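Local coordinates for protein 7,8-dihydro-6-hydroxymethylpterin pyrophosphokinase-dihydropteroate synthase (Plasmodium falciparum, PDB 6JWS) that probably catalyses two successive steps of folate biosynthesis, pyrophosphorylation of 6-hydroxymethyl-7,8-dihydropterin by ATP and condensation of the product with 4-aminobenzoate to give 7,8-dihydropteroate, at residues 53-58 against 372-377; 48-53 against 334-339. The protein carries 1 engineered substitution. One frame throughout, in Å; residues are numbered along the deposited sequence.

Overall arrangement
Both contacts use strand 46-57 of the six-stranded antiparallel sheet in the kinase (HPPK) half, and their centres lie about 14 Å apart. Contact 1 pairs its later part with the neighbouring strand 372-377; contact 2 sets its earlier part against the end of helix 327-336. Y53 belongs to both. Along the chain the order is 48-53, 53-58, 334-339, 372-377, so the contacts interlock, with helix 349-364 between the last two. The hydroxyl of Y55 bonds D335; R374 NH1 makes a long, weak ion pair with it. After 372-377, strand 382-384 adds the last strand of the sheet, and the chain passes on to 390-396, a strand of the parallel TIM-barrel sheet of the dihydropteroate synthase part.

Contact 1: 53-58 against 372-377; sequences YLYETV and NKRIYV
R374 lies between two tyrosines of the adjacent strand, Y53 and Y55, where 53-58 and 372-377 pair antiparallel. Its CB rests 3.7 Å from CE1 of Y55. CG is anti to the backbone N (chi1 -176°) and comes near CB and CG of Y53. CD packs 3.2 Å from CG of Y53, and NE lies over a face of that ring, whose plane is 34° from the guanidinium. Bends at chi2 and chi3 then bring NH1 back to Y55, where it donates to OH at 2.7 Å, almost in the guanidinium plane and at the edge of the tyrosine ring. The same hydroxyl also bonds D335, while NH2 forms a salt bridge to E599.

The backbones are joined by I375 N to L54 O (2.8 Å) and by a reciprocal pair, E56 N to K373 O and K373 N to E56 O, both 2.9 Å. On the sheet face opposite R374, CB of L54 meets CB of I375 at 3.8 Å, and CD1 of I375 extends to CB of E56. E56 and K373 run alongside each other, their charged ends linked by a water 2.5 Å from OE2 of E56 and 3.0 Å from NZ of K373. Y164 and Y384 hold OE1 of E56, and E387 pairs with the lysine.

The sheet thus carries L54 and I375 beside the water-bridged pair E56 and K373 on one face, and a cationic group between tyrosines on the other. E599 probably balances the charge of R374, while the bond to Y55 OH and the face of Y53 fix the rotation of its guanidinium.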
# COMPACT_ATOMS: atom_id res chain seq x y z
N TYR B 53 7.33 27.10 4.84
CA TYR B 53 6.76 26.21 5.82
C TYR B 53 7.42 26.45 7.18
O TYR B 53 8.49 27.05 7.30
CB TYR B 53 6.81 24.75 5.36
CG TYR B 53 5.85 24.47 4.24
CD1 TYR B 53 4.49 24.29 4.49
CD2 TYR B 53 6.28 24.46 2.91
CE1 TYR B 53 3.59 24.10 3.45
CE2 TYR B 53 5.39 24.28 1.86
CZ TYR B 53 4.04 24.09 2.14
OH TYR B 53 3.14 23.96 1.11
N LEU B 54 6.78 25.92 8.21
CA LEU B 54 7.38 25.73 9.51
C LEU B 54 8.16 24.42 9.46
O LEU B 54 7.74 23.49 8.78
CB LEU B 54 6.20 25.58 10.47
CG LEU B 54 6.28 26.45 11.71
CD1 LEU B 54 4.90 26.60 12.35
CD2 LEU B 54 7.27 25.83 12.69
N TYR B 55 9.28 24.35 10.20
CA TYR B 55 10.11 23.15 10.18
C TYR B 55 10.61 22.80 11.58
O TYR B 55 10.99 23.68 12.34
CB TYR B 55 11.31 23.31 9.25
CG TYR B 55 10.96 23.37 7.79
CD1 TYR B 55 10.83 22.20 7.04
CD2 TYR B 55 10.72 24.58 7.16
CE1 TYR B 55 10.50 22.25 5.69
CE2 TYR B 55 10.42 24.65 5.82
CZ TYR B 55 10.30 23.48 5.09
OH TYR B 55 9.97 23.56 3.76
N GLU B 56 10.60 21.51 11.89
CA GLU B 56 11.27 21.03 13.08
C GLU B 56 12.65 20.51 12.68
O GLU B 56 12.78 19.60 11.86
CB GLU B 56 10.46 19.94 13.75
CG GLU B 56 11.26 19.17 14.79
CD GLU B 56 10.37 18.12 15.41
OE1 GLU B 56 9.49 18.50 16.21
OE2 GLU B 56 10.51 16.95 15.03
N THR B 57 13.67 21.12 13.30
CA THR B 57 15.04 21.07 12.84
C THR B 57 15.93 20.44 13.91
O THR B 57 15.83 20.77 15.10
CB THR B 57 15.47 22.48 12.44
OG1 THR B 57 15.26 22.58 11.03
CG2 THR B 57 16.91 22.81 12.78
N VAL B 58 16.80 19.53 13.48
CA VAL B 58 17.88 19.02 14.31
C VAL B 58 19.17 19.75 13.91
O VAL B 58 19.51 19.77 12.73
CB VAL B 58 18.04 17.49 14.19
CG1 VAL B 58 19.32 16.99 14.85
CG2 VAL B 58 16.83 16.76 14.76
N ASN B 372 14.46 16.69 9.53
CA ASN B 372 14.15 18.09 9.29
C ASN B 372 12.75 18.13 8.68
O ASN B 372 12.61 18.05 7.46
CB ASN B 372 15.23 18.77 8.45
CG ASN B 372 16.54 18.89 9.19
OD1 ASN B 372 16.66 19.68 10.12
ND2 ASN B 372 17.53 18.09 8.81
N LYS B 373 11.74 18.20 9.55
CA LYS B 373 10.37 17.85 9.19
C LYS B 373 9.57 19.10 8.84
O LYS B 373 9.51 20.06 9.63
CB LYS B 373 9.70 17.11 10.34
CG LYS B 373 10.30 15.75 10.67
CD LYS B 373 9.41 14.96 11.61
CE LYS B 373 9.96 13.61 12.02
NZ LYS B 373 9.04 12.96 13.00
N ARG B 374 8.93 19.05 7.67
CA ARG B 374 7.95 20.04 7.25
C ARG B 374 6.70 19.97 8.14
O ARG B 374 6.15 18.89 8.40
CB ARG B 374 7.66 19.88 5.75
CG ARG B 374 6.71 20.92 5.17
CD ARG B 374 7.38 21.66 4.04
NE ARG B 374 7.37 20.88 2.84
CZ ARG B 374 8.32 20.85 1.93
NH1 ARG B 374 9.42 21.57 2.05
NH2 ARG B 374 8.15 20.06 0.89
N ILE B 375 6.24 21.14 8.60
CA ILE B 375 5.07 21.22 9.47
C ILE B 375 3.97 22.02 8.77
O ILE B 375 4.24 23.02 8.13
CB ILE B 375 5.49 21.89 10.79
CG1 ILE B 375 6.31 20.94 11.67
CG2 ILE B 375 4.29 22.45 11.53
CD1 ILE B 375 7.07 21.66 12.78
N TYR B 376 2.70 21.60 8.98
CA TYR B 376 1.56 22.45 8.63
C TYR B 376 0.71 22.69 9.88
O TYR B 376 0.85 21.94 10.86
CB TYR B 376 0.75 21.86 7.46
CG TYR B 376 -0.05 20.63 7.82
CD1 TYR B 376 0.56 19.39 7.87
CD2 TYR B 376 -1.41 20.69 8.12
CE1 TYR B 376 -0.14 18.24 8.17
CE2 TYR B 376 -2.13 19.54 8.44
CZ TYR B 376 -1.50 18.31 8.46
OH TYR B 376 -2.14 17.14 8.77
N VAL B 377 -0.18 23.70 9.85
CA VAL B 377 -0.98 24.00 11.04
C VAL B 377 -2.47 24.04 10.69
O VAL B 377 -2.89 24.74 9.76
CB VAL B 377 -0.51 25.28 11.76
CG1 VAL B 377 -1.38 25.64 12.95
CG2 VAL B 377 0.94 25.18 12.20
O HOH W 1 9.41 14.77 15.38

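Contact 2: 48-53 against 334-339; sequences IINTSY and NDMIPE
D335 and M336 of helix 327-336 meet N50 to Y53 of strand 46-57 of the HPPK sheet; N50, with I49, forms a classic beta bulge opposite V169 of the next strand.

The direct hydrogen bond across the contact is backbone N-H to carboxylate: Y53 N donates to OD2 of D335 at 3.1 Å, on the anti side and 33° out of the carboxylate plane. OD2 also lies at the edge of the Y53 ring, 3.5 Å from CD2, with the carboxylate turned nearly perpendicular to the ring. Y55 shares this oxygen through its hydroxyl.

Van der Waals contact is made by M336, whose CG and SD lie against the T51-S52 peptide, CG 3.5 Å from T51 O. Its CB packs against the amide of N50, and the N50 and M336 side chains run antiparallel alongside each other. T167 and V169 of strand 163-172 also touch M336.

Water adds a bridge, accepting from N50 ND2, which also bonds Y110, and donating to M336 O.

Within 48-53, chi1 71° turns S52 OG, which also bonds T167 N, back over its own backbone, and it donates to Y53 O at 2.6 Å.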
# COMPACT_ATOMS: atom_id res chain seq x y z
N ILE B 48 4.47 41.55 5.46
CA ILE B 48 4.86 40.19 5.12
C ILE B 48 4.28 39.79 3.77
O ILE B 48 3.07 39.74 3.59
CB ILE B 48 4.43 39.20 6.23
CG1 ILE B 48 5.10 39.56 7.56
CG2 ILE B 48 4.74 37.77 5.80
CD1 ILE B 48 4.55 38.81 8.75
N ILE B 49 5.16 39.46 2.82
CA ILE B 49 4.75 39.15 1.46
C ILE B 49 5.24 37.76 1.06
O ILE B 49 5.07 37.39 -0.10
CB ILE B 49 5.26 40.20 0.46
CG1 ILE B 49 6.77 40.41 0.58
CG2 ILE B 49 4.48 41.52 0.55
CD1 ILE B 49 7.34 41.25 -0.53
N ASN B 50 5.89 37.02 1.98
CA ASN B 50 6.29 35.64 1.73
C ASN B 50 6.58 34.94 3.05
O ASN B 50 6.94 35.58 4.03
CB ASN B 50 7.39 35.53 0.67
CG ASN B 50 7.34 34.21 -0.08
OD1 ASN B 50 6.73 33.24 0.38
ND2 ASN B 50 7.98 34.16 -1.23
N THR B 51 6.35 33.62 3.10
CA THR B 51 6.69 32.79 4.24
C THR B 51 7.10 31.42 3.71
O THR B 51 6.72 31.05 2.61
CB THR B 51 5.51 32.60 5.22
OG1 THR B 51 4.30 32.28 4.51
CG2 THR B 51 5.27 33.77 6.15
N SER B 52 7.88 30.69 4.50
CA SER B 52 8.21 29.31 4.20
C SER B 52 7.25 28.43 5.00
O SER B 52 6.45 28.97 5.77
CB SER B 52 9.64 29.04 4.63
OG SER B 52 9.74 29.01 6.06
N TYR B 53 7.33 27.10 4.84
CA TYR B 53 6.76 26.21 5.82
C TYR B 53 7.42 26.45 7.18
O TYR B 53 8.49 27.05 7.30
CB TYR B 53 6.81 24.75 5.36
CG TYR B 53 5.85 24.47 4.24
CD1 TYR B 53 4.49 24.29 4.49
CD2 TYR B 53 6.28 24.46 2.91
CE1 TYR B 53 3.59 24.10 3.45
CE2 TYR B 53 5.39 24.28 1.86
CZ TYR B 53 4.04 24.09 2.14
OH TYR B 53 3.14 23.96 1.11
N ASN B 334 14.38 27.91 0.38
CA ASN B 334 14.10 27.17 -0.84
C ASN B 334 12.59 27.17 -1.13
O ASN B 334 12.20 26.98 -2.27
CB ASN B 334 14.69 25.76 -0.80
CG ASN B 334 14.36 24.91 -2.02
OD1 ASN B 334 14.71 25.26 -3.15
ND2 ASN B 334 13.68 23.80 -1.81
N ASP B 335 11.76 27.33 -0.09
CA ASP B 335 10.31 27.36 -0.25
C ASP B 335 9.87 28.68 -0.87
O ASP B 335 8.93 28.70 -1.65
CB ASP B 335 9.57 27.27 1.09
CG ASP B 335 9.63 25.92 1.79
OD1 ASP B 335 9.87 24.90 1.10
OD2 ASP B 335 9.46 25.90 3.00
N MET B 336 10.56 29.78 -0.48
CA MET B 336 10.15 31.15 -0.79
C MET B 336 10.80 31.63 -2.07
O MET B 336 10.11 32.11 -2.96
CB MET B 336 10.49 32.15 0.32
CG MET B 336 10.09 31.72 1.72
SD MET B 336 10.16 33.13 2.86
CE MET B 336 11.87 33.63 2.67
N ILE B 337 12.14 31.50 -2.17
CA ILE B 337 12.89 32.22 -3.19
C ILE B 337 13.94 31.31 -3.80
O ILE B 337 15.13 31.62 -3.81
CB ILE B 337 13.51 33.51 -2.61
CG1 ILE B 337 14.51 33.21 -1.49
CG2 ILE B 337 12.42 34.48 -2.17
CD1 ILE B 337 15.08 34.44 -0.80
N PRO B 338 13.52 30.16 -4.39
CA PRO B 338 14.47 29.17 -4.91
C PRO B 338 15.40 29.72 -5.98
O PRO B 338 16.55 29.27 -6.10
CB PRO B 338 13.56 28.08 -5.51
CG PRO B 338 12.21 28.76 -5.73
CD PRO B 338 12.11 29.80 -4.63
N GLU B 339 14.94 30.73 -6.73
CA GLU B 339 15.71 31.21 -7.87
C GLU B 339 16.61 32.38 -7.50
O GLU B 339 17.37 32.85 -8.34
CB GLU B 339 14.82 31.50 -9.08
CG GLU B 339 14.16 30.26 -9.65
CD GLU B 339 15.11 29.10 -9.95
OE1 GLU B 339 16.19 29.35 -10.56
OE2 GLU B 339 14.78 27.94 -9.58
O HOH W 2 7.41 32.15 -3.54